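Local coordinates for putative thioesterase II (Thermobifida fusca, PDB 3BBJ), which is a putative acyl-CoA thioesterase that probably hydrolyses the thioester bond of acyl-CoA or related acyl thioesters, at residues V178-S181 / S187-D190; D252-D255 / R259-A262. One frame throughout, in Å; residues are numbered along the deposited sequence.

Contact 1: V178-S181 / S187-D190; sequences VDLS and SAKD
The backbones of L180 and S187 pass 5.4 Å apart, CA to CA, where the end of strand 173-180 meets an irregular segment on its way to helix 191-198. No ladder of paired peptides forms: the polar link runs through the side chain of D179, which points toward the loop. A chi1 of -154° sets CG of D179 anti to the backbone N, and OD1 accepts the following amide, L180 N, at 2.8 Å. That donor comes to the anti side of OD1, and the bond is clearly bent (133° at the hydrogen). Across the contact the same OD1 takes a second amide, A188 N, at 3.3 Å, which is straight (169°) but long enough to count as weak. OD2 has a different partner: S187 OG donates to its syn lone pair at 2.7 Å. S187 CB also touches D179 OD2, at 3.2 Å. Beside this polar cluster L180 lays CD1 against A188, 3.7 Å from its CB, and F194 of helix 191-198 packs on D179, L180 and A188 alike. With an alanine in place of D179, S187 OG, A188 N and L180 N have no carboxylate to bond, and the loop would probably be held less closely to the strand. One short hydroxyl bond and one weak amide bond thus cross the contact, and L180 N adds a third from the strand itself; together they would limit the rotation of a buried carboxylate whose two oxygens are satisfied by donors from both segments.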
# COMPACT_ATOMS: atom_id res chain seq x y z
N VAL A 178 9.91 -3.56 -18.91
CA VAL A 178 8.69 -4.32 -19.14
C VAL A 178 7.73 -3.54 -20.01
O VAL A 178 7.68 -2.31 -19.95
CB VAL A 178 7.97 -4.65 -17.83
CG1 VAL A 178 7.61 -3.34 -17.01
CG2 VAL A 178 6.76 -5.52 -18.11
N ASP A 179 6.98 -4.28 -20.82
CA ASP A 179 5.96 -3.70 -21.70
C ASP A 179 5.07 -4.84 -22.17
O ASP A 179 5.39 -6.01 -21.96
CB ASP A 179 6.64 -3.03 -22.91
CG ASP A 179 5.79 -1.90 -23.54
OD1 ASP A 179 4.56 -1.82 -23.28
OD2 ASP A 179 6.38 -1.09 -24.28
N LEU A 180 3.95 -4.50 -22.79
CA LEU A 180 3.12 -5.48 -23.49
C LEU A 180 3.96 -6.15 -24.59
O LEU A 180 4.86 -5.54 -25.16
CB LEU A 180 1.89 -4.81 -24.11
CG LEU A 180 0.87 -4.20 -23.13
CD1 LEU A 180 -0.21 -3.43 -23.88
CD2 LEU A 180 0.26 -5.31 -22.28
N SER A 181 3.66 -7.41 -24.89
CA SER A 181 4.48 -8.16 -25.84
C SER A 181 4.35 -7.68 -27.31
O SER A 181 3.29 -7.20 -27.76
CB SER A 181 4.14 -9.66 -25.74
OG SER A 181 2.86 -9.96 -26.31
N SER A 187 4.09 -2.13 -27.97
CA SER A 187 3.94 -1.28 -26.78
C SER A 187 2.52 -0.79 -26.54
O SER A 187 1.78 -0.51 -27.46
CB SER A 187 4.85 -0.05 -26.89
OG SER A 187 4.85 0.68 -25.68
N ALA A 188 2.18 -0.67 -25.26
CA ALA A 188 0.88 -0.14 -24.83
C ALA A 188 0.54 1.19 -25.52
O ALA A 188 1.36 2.13 -25.53
CB ALA A 188 0.90 0.07 -23.30
N LYS A 189 -0.67 1.28 -26.07
CA LYS A 189 -1.14 2.56 -26.62
C LYS A 189 -1.42 3.57 -25.50
O LYS A 189 -1.01 4.74 -25.58
CB LYS A 189 -2.41 2.40 -27.48
CG LYS A 189 -2.20 2.71 -28.96
CD LYS A 189 -1.41 1.63 -29.72
CE LYS A 189 -2.32 0.58 -30.35
NZ LYS A 189 -1.60 -0.15 -31.44
N ASP A 190 -2.12 3.11 -24.46
CA ASP A 190 -2.38 3.92 -23.29
C ASP A 190 -1.63 3.35 -22.07
O ASP A 190 -2.13 2.47 -21.36
CB ASP A 190 -3.88 4.02 -22.99
CG ASP A 190 -4.18 4.92 -21.79
OD1 ASP A 190 -3.39 5.87 -21.53
OD2 ASP A 190 -5.20 4.69 -21.11

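Contact 2: D252-D255 / R259-A262; sequences DLWD and RLVA
R259 crosses D255 at the mouth of the turn, and its atoms can be followed outward. CB sits 3.3 Å from D255 OD1, which also accepts R259 N in a short bond of 2.7 Å; CG stays near that oxygen, whereas CD has moved over to OD2. A bend at chi3 (66°) then swings the guanidinium round, and NH1 closes a salt bridge to D255 OD2 at 2.8 Å. D255 OD2 lies at the guanidinium edge, close to its plane, although NH1 stands above the carboxylate plane; the two planes are 41° apart. NH1 also bonds I227 O. Further along the strand, L260 CD1 lies over the W254 five-membered ring in a CH-pi contact, 4.1 Å from its centroid, and L260 packs on L241 of the second subunit. L253 CB rests 3.9 Å from A262 CB. L253 O is gripped by two amides, V261 N at 2.9 Å and A262 N at 3.2 Å, and L253 N bonds A262 O. With two residues, V261 and A262, set opposite the single L253, the hairpin of strands 246-254 and 260-269 carries a classic beta bulge, within the hotdog-type C-terminal domain.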
# COMPACT_ATOMS: atom_id res chain seq x y z
N ASP A 252 8.63 -0.59 -8.37
CA ASP A 252 8.59 0.80 -8.83
C ASP A 252 8.78 0.78 -10.34
O ASP A 252 9.51 -0.07 -10.88
CB ASP A 252 9.66 1.63 -8.13
CG ASP A 252 9.46 1.68 -6.62
OD1 ASP A 252 8.35 2.01 -6.18
OD2 ASP A 252 10.40 1.36 -5.86
N LEU A 253 8.08 1.68 -11.03
CA LEU A 253 8.19 1.81 -12.46
C LEU A 253 8.55 3.24 -12.85
O LEU A 253 7.99 4.21 -12.31
CB LEU A 253 6.86 1.43 -13.13
CG LEU A 253 6.26 0.04 -12.88
CD1 LEU A 253 4.86 -0.11 -13.56
CD2 LEU A 253 7.21 -1.03 -13.36
N TRP A 254 9.50 3.36 -13.78
CA TRP A 254 9.91 4.65 -14.35
C TRP A 254 9.67 4.61 -15.85
O TRP A 254 9.64 3.54 -16.47
CB TRP A 254 11.40 4.90 -14.14
CG TRP A 254 11.83 5.06 -12.72
CD1 TRP A 254 12.13 6.23 -12.08
CD2 TRP A 254 12.04 4.02 -11.77
NE1 TRP A 254 12.51 5.98 -10.78
CE2 TRP A 254 12.46 4.62 -10.57
CE3 TRP A 254 11.91 2.63 -11.82
CZ2 TRP A 254 12.74 3.88 -9.42
CZ3 TRP A 254 12.20 1.89 -10.68
CH2 TRP A 254 12.61 2.52 -9.49
N ASP A 255 9.53 5.79 -16.44
CA ASP A 255 9.32 5.89 -17.89
C ASP A 255 10.65 6.06 -18.63
O ASP A 255 11.72 6.12 -18.02
CB ASP A 255 8.34 7.03 -18.22
CG ASP A 255 8.95 8.44 -18.06
OD1 ASP A 255 10.09 8.61 -17.55
OD2 ASP A 255 8.25 9.39 -18.45
N ARG A 259 11.36 9.22 -15.25
CA ARG A 259 10.40 9.80 -14.32
C ARG A 259 9.64 8.71 -13.61
O ARG A 259 9.06 7.83 -14.25
CB ARG A 259 9.44 10.72 -15.06
CG ARG A 259 10.14 11.98 -15.63
CD ARG A 259 9.40 12.60 -16.81
NE ARG A 259 8.09 13.18 -16.46
CZ ARG A 259 6.90 12.66 -16.75
NH1 ARG A 259 6.79 11.51 -17.40
NH2 ARG A 259 5.80 13.30 -16.39
N LEU A 260 9.67 8.73 -12.29
CA LEU A 260 8.93 7.76 -11.50
C LEU A 260 7.44 7.92 -11.81
O LEU A 260 6.88 9.01 -11.66
CB LEU A 260 9.20 7.96 -10.00
CG LEU A 260 8.47 7.05 -9.01
CD1 LEU A 260 8.95 5.57 -9.14
CD2 LEU A 260 8.59 7.57 -7.54
N VAL A 261 6.80 6.84 -12.25
CA VAL A 261 5.38 6.86 -12.59
C VAL A 261 4.50 5.98 -11.68
O VAL A 261 3.35 6.29 -11.50
CB VAL A 261 5.12 6.47 -14.09
CG1 VAL A 261 5.77 7.46 -15.03
CG2 VAL A 261 5.64 5.07 -14.38
N ALA A 262 5.05 4.89 -11.14
CA ALA A 262 4.30 3.94 -10.28
C ALA A 262 5.12 3.45 -9.09
O ALA A 262 6.31 3.17 -9.24
CB ALA A 262 3.83 2.72 -11.08

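The two contacts lie in series along the chain, contact 1 closing before contact 2 opens, and their centres are 14 Å apart; the nearest atoms approach to about 4 Å without touching. Strand 233-243 stands between them, pairing with strand 173-180 on one side and strand 246-254 on the other: L233 bonds V178 and packs on L253. Helix 191-198 supplies a second bridge, with F194 against contact 1 and L195 and A198 against L253. Contact 1 lies where strand 173-180 gives way to the loop before helix 191-198, and contact 2 in the hairpin of strands 246-254 and 260-269, consistent with a hotdog domain in which antiparallel strands pack on a helix.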